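Local structure of heme-binding protein A (Haemophilus parasuis 29755, 3TPA) at residues Val98-Arg103 / Leu162-Lys167; Ile130-Glu135 / Lys143-Lys148; Thr189-Phe194 / Val209-Gly214; Asn315-Ala320 / Asp420-Pro425. The protein probably binds glutathione or a related solute in the periplasm, as the solute-binding component of an ABC-type transporter of the Pasteurellaceae GbpA family. The protein carries 1 engineered substitution. All coordinates share one frame; numbering follows the deposited sequence.

Contact 1. Residues Val98-Arg103 / Leu162-Lys167; sequences VFSFQR and LSIYSK
Ser-100 and Tyr-165 make the one hydrogen bond between residues 98-103 of helix 94-105 and residues 162-167 of the loop crossing it. Tyr-165 N donates to Ser-100 OG at 3.0 Å, with 149° at the hydrogen. The hydroxyl is turned back beside its own backbone N (chi1 -55°), where it also bonds to Asp-96 O one turn earlier; serine suits the place, being small enough to let the loop backbone come close. Beside it Ile-164 CD1 rests 4.0 Å from Ser-100 CB.

Leu-162 lies over one side of the Phe-101 ring. Its CD2 stands above the face, 4.1 Å from the centroid, and its CD1 is out by the rim, 4.0 Å from Phe-101 CZ; a branched leucine tip can thus touch the ring with both methyls. Ile-164 CD1 comes to the edge of the same ring.

On the other flank Phe-99 CG stands anti to the backbone N (chi1 174°), which directs the ring towards Lys-167. The aliphatic part of that lysine covers it, CG 4.0 Å from Phe-99 CD1, while NZ reaches on to a salt bridge with Asp-171. Arg-103 brings its guanidinium edge near Tyr-165 CE1 but is paired with Asp-183.

Asp-96 OD1 accepts from Lys-167 N, and Ser-166 OG caps Tyr-169 N, so the loop leaves the contact through a classical serine N-cap of helix 167-175.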
# COMPACT_ATOMS: atom_id res chain seq x y z
N VAL A 98 -20.44 11.75 -6.89
CA VAL A 98 -19.91 13.10 -7.06
C VAL A 98 -19.62 13.72 -5.70
O VAL A 98 -18.56 14.30 -5.49
CB VAL A 98 -20.87 14.01 -7.89
CG1 VAL A 98 -20.34 15.44 -7.99
CG2 VAL A 98 -21.07 13.42 -9.28
N PHE A 99 -20.55 13.57 -4.77
CA PHE A 99 -20.32 14.02 -3.39
C PHE A 99 -19.01 13.45 -2.81
O PHE A 99 -18.20 14.17 -2.21
CB PHE A 99 -21.51 13.62 -2.49
CG PHE A 99 -21.29 13.91 -1.03
CD1 PHE A 99 -21.69 15.12 -0.49
CD2 PHE A 99 -20.67 12.98 -0.21
CE1 PHE A 99 -21.49 15.40 0.84
CE2 PHE A 99 -20.46 13.25 1.14
CZ PHE A 99 -20.87 14.46 1.66
N SER A 100 -18.79 12.14 -2.99
CA SER A 100 -17.68 11.47 -2.32
C SER A 100 -16.33 11.95 -2.86
O SER A 100 -15.38 12.13 -2.11
CB SER A 100 -17.82 9.96 -2.46
OG SER A 100 -19.09 9.54 -1.96
N PHE A 101 -16.26 12.15 -4.17
CA PHE A 101 -15.06 12.71 -4.81
C PHE A 101 -14.89 14.18 -4.47
O PHE A 101 -13.80 14.62 -4.12
CB PHE A 101 -15.14 12.54 -6.33
CG PHE A 101 -14.68 11.19 -6.81
CD1 PHE A 101 -13.44 11.04 -7.41
CD2 PHE A 101 -15.47 10.06 -6.62
CE1 PHE A 101 -13.02 9.80 -7.85
CE2 PHE A 101 -15.05 8.82 -7.05
CZ PHE A 101 -13.83 8.69 -7.66
N GLN A 102 -15.98 14.93 -4.60
CA GLN A 102 -15.87 16.39 -4.52
C GLN A 102 -15.61 16.91 -3.10
O GLN A 102 -14.98 17.94 -2.93
CB GLN A 102 -17.09 17.07 -5.18
CG GLN A 102 -17.09 16.96 -6.73
CD GLN A 102 -15.82 17.46 -7.34
OE1 GLN A 102 -15.08 16.69 -7.96
NE2 GLN A 102 -15.54 18.74 -7.18
N ARG A 103 -16.09 16.20 -2.08
CA ARG A 103 -15.78 16.58 -0.70
C ARG A 103 -14.27 16.76 -0.61
O ARG A 103 -13.76 17.68 0.04
CB ARG A 103 -16.23 15.51 0.29
CG ARG A 103 -15.85 15.84 1.73
CD ARG A 103 -16.01 14.65 2.68
NE ARG A 103 -15.68 15.06 4.04
CZ ARG A 103 -15.89 14.34 5.12
NH1 ARG A 103 -16.46 13.14 5.04
NH2 ARG A 103 -15.55 14.84 6.30
N LEU A 162 -11.65 6.16 -1.65
CA LEU A 162 -12.71 6.52 -2.60
C LEU A 162 -13.99 5.70 -2.40
O LEU A 162 -14.76 5.49 -3.33
CB LEU A 162 -12.18 6.48 -4.05
CG LEU A 162 -11.16 7.59 -4.31
CD1 LEU A 162 -10.54 7.48 -5.72
CD2 LEU A 162 -11.78 9.00 -4.13
N SER A 163 -14.21 5.26 -1.17
CA SER A 163 -15.48 4.65 -0.78
C SER A 163 -16.61 5.63 -1.03
O SER A 163 -16.43 6.84 -0.87
CB SER A 163 -15.47 4.29 0.70
OG SER A 163 -14.58 3.22 0.95
N ILE A 164 -17.77 5.11 -1.42
CA ILE A 164 -18.89 5.98 -1.76
C ILE A 164 -19.81 6.15 -0.56
O ILE A 164 -20.37 5.17 -0.05
CB ILE A 164 -19.66 5.44 -2.97
CG1 ILE A 164 -18.73 5.28 -4.18
CG2 ILE A 164 -20.85 6.35 -3.31
CD1 ILE A 164 -18.00 6.54 -4.59
N TYR A 165 -19.92 7.39 -0.09
CA TYR A 165 -20.81 7.79 0.99
C TYR A 165 -22.20 8.16 0.45
O TYR A 165 -22.40 8.30 -0.76
CB TYR A 165 -20.27 9.04 1.66
CG TYR A 165 -18.96 8.88 2.42
CD1 TYR A 165 -18.91 9.06 3.81
CD2 TYR A 165 -17.78 8.55 1.75
CE1 TYR A 165 -17.70 8.93 4.51
CE2 TYR A 165 -16.59 8.42 2.44
CZ TYR A 165 -16.55 8.61 3.81
OH TYR A 165 -15.35 8.46 4.47
N SER A 166 -23.14 8.34 1.36
CA SER A 166 -24.50 8.68 0.99
C SER A 166 -24.67 10.19 1.07
O SER A 166 -24.51 10.78 2.13
CB SER A 166 -25.48 8.03 1.95
OG SER A 166 -26.76 8.64 1.83
N LYS A 167 -24.99 10.83 -0.04
CA LYS A 167 -25.26 12.26 0.00
C LYS A 167 -26.58 12.55 0.71
O LYS A 167 -26.72 13.57 1.37
CB LYS A 167 -25.25 12.88 -1.41
CG LYS A 167 -25.48 14.40 -1.41
CD LYS A 167 -25.52 14.94 -2.84
CE LYS A 167 -25.44 16.46 -2.87
NZ LYS A 167 -26.58 17.15 -2.21

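Contact 2. Residues Ile130-Glu135 / Lys143-Lys148; sequences ILKSVE and KITLNK
Lys-132 and Ser-133 both face Thr-145, and their two N-H groups converge on Thr-145 O, at 2.8 Å from Lys-132 N and 3.1 Å from Ser-133 N. This is a classic beta bulge in an antiparallel hairpin; beyond it the regular register resumes, with Ser-133/Thr-145 and Glu-135/Lys-143 as hydrogen-bonded pairs and Val-134/Ile-144 as a non-hydrogen-bonded pair.

The Lys-132 side chain can be followed outward from the bulge. CB starts between Thr-145 O and Asn-147 OD1, 3.2 Å from each, and CG, anti to the backbone N (chi1 174°), stays beside Asn-147 OD1 at 3.7 Å. CD turns to the methyl of Thr-145, 4.0 Å from CG2. The bend at chi3 (-98°) brings CE back to within 3.5 Å of Asn-147 OD1, and NZ finally donates to a water at 3.2 Å, which in turn donates to Leu-146 O. A long, flexible lysine suits this exposed edge, its methylenes packing while its charge is hydrated. Asn-147 ND2 bonds to Ser-129 O and to another water.

On the face that carries Ser-133, Glu-135 and Thr-145, a third water bonds to their side-chain oxygens and lies close to Lys-143 O as well. The other face is apolar: Val-134 lies alongside Ile-144, and Leu-131 CD2 presses on Ile-144 CG2 at a tight 3.4 Å.

That apolar face is covered by Phe-101 of helix 94-105 and Phe-153 of helix 153-156, while strand 69-74 flanks strand 141-146 and strand 131-136 forms an outer edge of the five-stranded antiparallel sheet.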
# COMPACT_ATOMS: atom_id res chain seq x y z
N ILE A 130 -3.91 15.06 -11.16
CA ILE A 130 -4.35 14.08 -12.16
C ILE A 130 -5.82 14.28 -12.55
O ILE A 130 -6.20 14.11 -13.71
CB ILE A 130 -4.14 12.65 -11.64
CG1 ILE A 130 -2.64 12.34 -11.57
CG2 ILE A 130 -4.87 11.64 -12.51
CD1 ILE A 130 -2.30 11.01 -10.97
N LEU A 131 -6.65 14.64 -11.57
CA LEU A 131 -8.09 14.70 -11.75
C LEU A 131 -8.57 16.04 -12.31
O LEU A 131 -8.35 17.09 -11.69
CB LEU A 131 -8.78 14.48 -10.40
CG LEU A 131 -9.82 13.38 -10.24
CD1 LEU A 131 -10.55 13.57 -8.92
CD2 LEU A 131 -10.80 13.38 -11.40
N LYS A 132 -9.24 16.03 -13.45
CA LYS A 132 -9.75 17.29 -13.95
C LYS A 132 -11.17 17.53 -13.44
O LYS A 132 -11.51 18.63 -13.01
CB LYS A 132 -9.72 17.37 -15.48
CG LYS A 132 -10.40 18.63 -16.03
CD LYS A 132 -10.31 18.71 -17.55
CE LYS A 132 -9.17 19.61 -18.00
NZ LYS A 132 -8.94 19.55 -19.47
N SER A 133 -12.01 16.50 -13.50
CA SER A 133 -13.40 16.70 -13.13
C SER A 133 -14.16 15.40 -12.93
O SER A 133 -13.84 14.37 -13.52
CB SER A 133 -14.10 17.57 -14.18
OG SER A 133 -14.21 16.88 -15.41
N VAL A 134 -15.17 15.47 -12.07
CA VAL A 134 -16.08 14.37 -11.77
C VAL A 134 -17.50 14.92 -11.93
O VAL A 134 -17.94 15.73 -11.12
CB VAL A 134 -15.91 13.88 -10.34
CG1 VAL A 134 -16.89 12.73 -10.03
CG2 VAL A 134 -14.47 13.43 -10.11
N GLU A 135 -18.20 14.46 -12.96
CA GLU A 135 -19.49 15.03 -13.31
C GLU A 135 -20.57 13.96 -13.41
O GLU A 135 -20.31 12.85 -13.87
CB GLU A 135 -19.43 15.72 -14.67
CG GLU A 135 -18.18 16.51 -14.92
CD GLU A 135 -18.12 17.02 -16.35
OE1 GLU A 135 -17.66 16.27 -17.23
OE2 GLU A 135 -18.55 18.16 -16.58
N LYS A 143 -19.09 10.74 -15.18
CA LYS A 143 -17.99 10.96 -16.11
C LYS A 143 -16.80 11.59 -15.39
O LYS A 143 -16.92 12.66 -14.80
CB LYS A 143 -18.42 11.84 -17.28
CG LYS A 143 -17.31 12.02 -18.32
CD LYS A 143 -17.52 13.27 -19.18
CE LYS A 143 -18.69 13.14 -20.14
NZ LYS A 143 -18.79 14.36 -21.00
N ILE A 144 -15.67 10.91 -15.41
CA ILE A 144 -14.47 11.45 -14.79
C ILE A 144 -13.45 11.74 -15.87
O ILE A 144 -13.16 10.89 -16.69
CB ILE A 144 -13.86 10.49 -13.72
CG1 ILE A 144 -14.84 10.26 -12.56
CG2 ILE A 144 -12.55 11.06 -13.17
CD1 ILE A 144 -14.30 9.31 -11.48
N THR A 145 -12.92 12.96 -15.88
CA THR A 145 -11.95 13.37 -16.88
C THR A 145 -10.61 13.68 -16.23
O THR A 145 -10.57 14.34 -15.19
CB THR A 145 -12.44 14.63 -17.61
OG1 THR A 145 -13.73 14.35 -18.19
CG2 THR A 145 -11.45 15.07 -18.71
N LEU A 146 -9.52 13.20 -16.83
CA LEU A 146 -8.17 13.44 -16.31
C LEU A 146 -7.44 14.57 -17.03
O LEU A 146 -7.70 14.84 -18.19
CB LEU A 146 -7.31 12.18 -16.42
CG LEU A 146 -7.91 10.89 -15.84
CD1 LEU A 146 -6.86 9.80 -15.83
CD2 LEU A 146 -8.47 11.13 -14.44
N ASN A 147 -6.50 15.21 -16.34
CA ASN A 147 -5.65 16.21 -16.96
C ASN A 147 -4.68 15.59 -17.95
O ASN A 147 -4.32 16.22 -18.93
CB ASN A 147 -4.89 16.99 -15.89
CG ASN A 147 -5.78 17.95 -15.14
OD1 ASN A 147 -6.71 18.52 -15.70
ND2 ASN A 147 -5.50 18.13 -13.87
N LYS A 148 -4.23 14.36 -17.69
CA LYS A 148 -3.44 13.63 -18.67
C LYS A 148 -3.70 12.15 -18.48
O LYS A 148 -4.23 11.75 -17.46
CB LYS A 148 -1.94 13.97 -18.58
CG LYS A 148 -1.26 13.67 -17.25
CD LYS A 148 0.15 14.28 -17.21
CE LYS A 148 1.11 13.58 -18.17
NZ LYS A 148 2.46 14.21 -18.19
O HOH W 1 -6.91 19.43 -11.75
O HOH W 2 -8.28 16.57 -20.27
O HOH W 3 -15.62 14.81 -16.27

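Contact 3. Residues Thr189-Phe194 / Val209-Gly214; sequences TGPFIF and VDYWKG
Pro-191 and Tyr-211 bring the two backbones together, their CA atoms 5.6 Å apart. Thr-189 to Pro-191 form the loop leading into strand 192-194, an outermost strand of a mixed five-stranded sheet. The partner segment follows the adjacent antiparallel strand 202-207 and folds into a type I beta turn from Tyr-211 to Gly-214, closed by Gly-214 N to Tyr-211 O at 2.9 Å. The contact therefore packs the entry to one strand against the turn that follows its neighbour. Glycine suits the end of the turn, where phi is 102°; at Gly-190, Pro-191 CD closely approaches the side where a CB would stand.

The main side-chain contact is proline on tyrosine. Tyr-211 CG lies anti to the backbone N (chi1 -168°), which lays the ring alongside Pro-191. Pro-191 CB stands over the face in a CH-pi contact, 3.9 Å from the centroid and 19° off the normal, while Pro-191 CD touches the far end of the ring, 3.6 Å from Tyr-211 CZ. A rigid, compact proline ring suits such a broad aromatic face. The turn itself backs the opposite face, with Lys-213 N 3.9 Å above the plane. Tyr-508 meets Tyr-211 edge-to-face, and Tyr-211 OH bonds to Asn-41 ND2.

Thr-189 O lies at the ring edge, 3.3 Å from Tyr-211 CD1. The same oxygen accepts a hydrogen bond of 2.7 Å from a water, which itself accepts from Trp-212 N at 3.2 Å.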
# COMPACT_ATOMS: atom_id res chain seq x y z
N THR A 189 -22.94 1.06 1.46
CA THR A 189 -23.66 0.05 0.71
C THR A 189 -23.07 -1.33 0.98
O THR A 189 -23.53 -2.32 0.42
CB THR A 189 -23.60 0.33 -0.81
OG1 THR A 189 -22.23 0.34 -1.24
CG2 THR A 189 -24.25 1.67 -1.14
N GLY A 190 -22.06 -1.38 1.85
CA GLY A 190 -21.23 -2.56 2.02
C GLY A 190 -21.87 -3.76 2.69
O GLY A 190 -23.01 -3.72 3.13
N PRO A 191 -21.11 -4.87 2.77
CA PRO A 191 -21.58 -6.17 3.27
C PRO A 191 -21.85 -6.21 4.77
O PRO A 191 -22.55 -7.13 5.20
CB PRO A 191 -20.43 -7.12 2.90
CG PRO A 191 -19.22 -6.23 2.78
CD PRO A 191 -19.75 -4.94 2.21
N PHE A 192 -21.33 -5.26 5.54
CA PHE A 192 -21.60 -5.22 6.97
C PHE A 192 -22.09 -3.84 7.41
O PHE A 192 -21.71 -2.82 6.83
CB PHE A 192 -20.37 -5.63 7.79
CG PHE A 192 -19.95 -7.06 7.56
CD1 PHE A 192 -20.54 -8.10 8.26
CD2 PHE A 192 -18.97 -7.36 6.63
CE1 PHE A 192 -20.17 -9.41 8.05
CE2 PHE A 192 -18.59 -8.67 6.40
CZ PHE A 192 -19.20 -9.70 7.12
N ILE A 193 -22.95 -3.85 8.43
CA ILE A 193 -23.53 -2.64 9.01
C ILE A 193 -22.90 -2.33 10.36
O ILE A 193 -22.85 -3.19 11.25
CB ILE A 193 -25.04 -2.85 9.23
CG1 ILE A 193 -25.75 -3.04 7.88
CG2 ILE A 193 -25.62 -1.67 10.02
CD1 ILE A 193 -27.14 -3.64 8.00
N PHE A 194 -22.42 -1.11 10.52
CA PHE A 194 -21.86 -0.66 11.79
C PHE A 194 -22.97 -0.57 12.85
O PHE A 194 -23.91 0.22 12.71
CB PHE A 194 -21.18 0.70 11.58
CG PHE A 194 -20.68 1.36 12.84
CD1 PHE A 194 -19.47 1.01 13.40
CD2 PHE A 194 -21.42 2.38 13.43
CE1 PHE A 194 -19.00 1.64 14.56
CE2 PHE A 194 -20.96 3.01 14.58
CZ PHE A 194 -19.76 2.65 15.14
N VAL A 209 -28.38 -7.65 5.10
CA VAL A 209 -29.21 -8.61 4.38
C VAL A 209 -29.43 -8.21 2.93
O VAL A 209 -29.61 -9.07 2.06
CB VAL A 209 -30.57 -8.79 5.05
CG1 VAL A 209 -31.43 -9.77 4.23
CG2 VAL A 209 -30.41 -9.28 6.47
N ASP A 210 -29.40 -6.91 2.66
CA ASP A 210 -29.73 -6.39 1.34
C ASP A 210 -28.54 -6.23 0.40
O ASP A 210 -28.68 -5.78 -0.73
CB ASP A 210 -30.48 -5.05 1.47
CG ASP A 210 -31.85 -5.20 2.11
OD1 ASP A 210 -32.56 -6.17 1.76
OD2 ASP A 210 -32.21 -4.36 2.96
N TYR A 211 -27.36 -6.61 0.88
CA TYR A 211 -26.13 -6.47 0.10
C TYR A 211 -26.30 -6.99 -1.30
O TYR A 211 -26.78 -8.11 -1.50
CB TYR A 211 -24.97 -7.21 0.78
CG TYR A 211 -23.62 -6.86 0.18
CD1 TYR A 211 -23.30 -5.55 -0.13
CD2 TYR A 211 -22.68 -7.84 -0.06
CE1 TYR A 211 -22.07 -5.22 -0.67
CE2 TYR A 211 -21.45 -7.53 -0.59
CZ TYR A 211 -21.15 -6.22 -0.90
OH TYR A 211 -19.91 -5.93 -1.43
N TRP A 212 -25.89 -6.17 -2.27
CA TRP A 212 -26.14 -6.44 -3.68
C TRP A 212 -25.51 -7.73 -4.19
O TRP A 212 -26.03 -8.35 -5.12
CB TRP A 212 -25.75 -5.23 -4.56
CG TRP A 212 -24.30 -4.79 -4.45
CD1 TRP A 212 -23.77 -3.92 -3.54
CD2 TRP A 212 -23.22 -5.20 -5.29
NE1 TRP A 212 -22.42 -3.78 -3.75
CE2 TRP A 212 -22.05 -4.55 -4.82
CE3 TRP A 212 -23.10 -6.06 -6.39
CZ2 TRP A 212 -20.80 -4.73 -5.41
CZ3 TRP A 212 -21.86 -6.24 -6.97
CH2 TRP A 212 -20.73 -5.58 -6.48
N LYS A 213 -24.38 -8.13 -3.60
CA LYS A 213 -23.67 -9.35 -3.99
C LYS A 213 -24.28 -10.59 -3.32
O LYS A 213 -23.84 -11.72 -3.56
CB LYS A 213 -22.19 -9.27 -3.58
CG LYS A 213 -21.23 -8.71 -4.61
CD LYS A 213 -19.81 -8.65 -4.04
CE LYS A 213 -18.79 -9.23 -5.00
NZ LYS A 213 -18.97 -8.67 -6.36
N GLY A 214 -25.29 -10.38 -2.48
CA GLY A 214 -25.83 -11.45 -1.66
C GLY A 214 -25.31 -11.32 -0.24
O GLY A 214 -24.17 -10.91 -0.03
O HOH W 4 -25.67 -3.25 -1.00

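Contact 4. Residues Asn315-Ala320 / Asp420-Pro425; sequences NPFPDA and DNFLFP
Phe-317 meets Phe-422 in two ways at once, through its CB and through its ring. The CB sits almost exactly over the centre of the Phe-422 ring, 3.4 Å from the centroid and only 4° off the normal, a CH-pi contact from CB. The Phe-317 ring then presents its edge to the same face: the centroids are 5.4 Å apart and the planes stand at 64°, an edge-to-face stack. Phenylalanine suits position 422 because its flat ring offers a face broad enough for both. The first torsion explains the pairing. With chi1 at 37°, CG is held between the backbone N and the carbonyl carbon, and the ring rises from CB towards the base of Phe-422, putting CD2 3.8 Å from Phe-422 CB.

The segment Asn-315 to Ala-320 is a loop after strand 310-312, and Phe-422 and Leu-423 belong to helix 420-427, so this is loop-on-helix packing in the part of the solute-binding fold built round a mixed six-stranded sheet. Pro-318 also touches Leu-269 on strand 261-276 of that sheet, and Val-469 of helix 458-475 packs on both Pro-316 and Leu-423.

Leucine follows phenylalanine on the helix and turns to the same edge of Phe-317, one atom further along. Its CG lies near the ring plane, 3.9 Å from Phe-317 CE2, with the two side chains at about a right angle. Pro-316 covers one face of Phe-317 with its CG, and that same atom is 3.9 Å from Leu-423 CD2; the compact proline packs beside both. Pro-318 CD reaches the outer end of Phe-422, 4.1 Å from CZ.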
# COMPACT_ATOMS: atom_id res chain seq x y z
N ASN A 315 13.84 -7.99 -8.15
CA ASN A 315 13.28 -6.84 -8.86
C ASN A 315 12.97 -5.73 -7.87
O ASN A 315 12.91 -5.97 -6.64
CB ASN A 315 11.95 -7.23 -9.51
CG ASN A 315 12.12 -8.07 -10.77
OD1 ASN A 315 11.66 -7.70 -11.85
ND2 ASN A 315 12.76 -9.23 -10.62
N PRO A 316 12.72 -4.51 -8.37
CA PRO A 316 12.31 -3.43 -7.45
C PRO A 316 10.87 -3.56 -6.92
O PRO A 316 10.45 -2.71 -6.15
CB PRO A 316 12.45 -2.17 -8.31
CG PRO A 316 12.30 -2.66 -9.70
CD PRO A 316 12.92 -4.01 -9.74
N PHE A 317 10.14 -4.58 -7.37
CA PHE A 317 8.83 -4.90 -6.85
C PHE A 317 8.63 -6.42 -6.86
O PHE A 317 9.26 -7.10 -7.67
CB PHE A 317 7.70 -4.19 -7.62
CG PHE A 317 7.94 -4.07 -9.10
CD1 PHE A 317 7.96 -5.19 -9.92
CD2 PHE A 317 8.13 -2.83 -9.69
CE1 PHE A 317 8.16 -5.07 -11.29
CE2 PHE A 317 8.33 -2.70 -11.06
CZ PHE A 317 8.36 -3.83 -11.86
N PRO A 318 7.79 -6.95 -5.96
CA PRO A 318 7.60 -8.41 -5.90
C PRO A 318 6.83 -8.96 -7.11
O PRO A 318 6.28 -8.19 -7.91
CB PRO A 318 6.77 -8.60 -4.61
CG PRO A 318 6.02 -7.32 -4.49
CD PRO A 318 6.97 -6.24 -4.97
N ASP A 319 6.79 -10.28 -7.22
CA ASP A 319 6.22 -10.90 -8.40
C ASP A 319 4.70 -10.78 -8.49
O ASP A 319 4.13 -11.23 -9.48
CB ASP A 319 6.68 -12.37 -8.55
CG ASP A 319 6.03 -13.33 -7.53
OD1 ASP A 319 5.33 -12.90 -6.59
OD2 ASP A 319 6.25 -14.55 -7.69
N ALA A 320 4.05 -10.16 -7.51
CA ALA A 320 2.63 -9.85 -7.66
C ALA A 320 2.40 -8.65 -8.60
O ALA A 320 1.29 -8.45 -9.08
CB ALA A 320 2.00 -9.58 -6.33
N ASP A 420 4.06 1.46 -12.06
CA ASP A 420 4.24 2.92 -12.13
C ASP A 420 4.44 3.53 -10.75
O ASP A 420 5.18 4.48 -10.59
CB ASP A 420 3.05 3.60 -12.82
CG ASP A 420 3.16 5.13 -12.77
OD1 ASP A 420 3.81 5.72 -13.64
OD2 ASP A 420 2.60 5.75 -11.83
N ASN A 421 3.76 2.97 -9.76
CA ASN A 421 3.79 3.53 -8.40
C ASN A 421 4.95 2.96 -7.58
O ASN A 421 5.03 3.20 -6.38
CB ASN A 421 2.43 3.28 -7.72
CG ASN A 421 2.35 3.86 -6.32
OD1 ASN A 421 2.12 3.14 -5.35
ND2 ASN A 421 2.51 5.17 -6.21
N PHE A 422 5.85 2.22 -8.23
CA PHE A 422 7.17 1.93 -7.69
C PHE A 422 8.19 2.78 -8.46
O PHE A 422 8.91 3.58 -7.88
CB PHE A 422 7.57 0.45 -7.89
CG PHE A 422 6.89 -0.52 -6.96
CD1 PHE A 422 7.51 -0.92 -5.78
CD2 PHE A 422 5.67 -1.08 -7.29
CE1 PHE A 422 6.90 -1.84 -4.91
CE2 PHE A 422 5.04 -2.00 -6.42
CZ PHE A 422 5.66 -2.38 -5.24
N LEU A 423 8.23 2.60 -9.77
CA LEU A 423 9.31 3.14 -10.61
C LEU A 423 9.30 4.66 -10.80
O LEU A 423 10.35 5.29 -10.85
CB LEU A 423 9.30 2.47 -11.97
CG LEU A 423 9.44 0.94 -11.96
CD1 LEU A 423 9.27 0.44 -13.37
CD2 LEU A 423 10.79 0.51 -11.42
N PHE A 424 8.12 5.25 -10.92
CA PHE A 424 8.06 6.70 -11.08
C PHE A 424 8.46 7.44 -9.78
O PHE A 424 9.27 8.36 -9.81
CB PHE A 424 6.69 7.16 -11.61
CG PHE A 424 6.64 8.60 -12.02
CD1 PHE A 424 7.01 8.99 -13.31
CD2 PHE A 424 6.24 9.56 -11.13
CE1 PHE A 424 6.98 10.33 -13.69
CE2 PHE A 424 6.20 10.90 -11.50
CZ PHE A 424 6.57 11.29 -12.77
N PRO A 425 7.87 7.06 -8.64
CA PRO A 425 8.31 7.75 -7.41
C PRO A 425 9.80 7.60 -7.13
O PRO A 425 10.44 8.56 -6.68
CB PRO A 425 7.49 7.05 -6.32
CG PRO A 425 6.22 6.65 -7.01
CD PRO A 425 6.68 6.24 -8.41

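In the fold
Contacts 1 and 2 form one continuous packing unit: the hairpin of contact 2 lies within the chain loop closed by contact 1, and Phe-101 CD1 of the helix is 3.7 Å from Val-134 CG2 of the sheet. Contact 3 follows later in the chain, its centre about 18 Å from that of contact 1 and its nearest atoms about 5 Å away. Asn-41 connects the two, bonding to the backbone of Ile-164 and to the side chains of Thr-189 and Tyr-211. Contact 4 stands apart, its centre about 34 Å from that of contact 3, although its nearest atoms come within about 7 Å of contact 2.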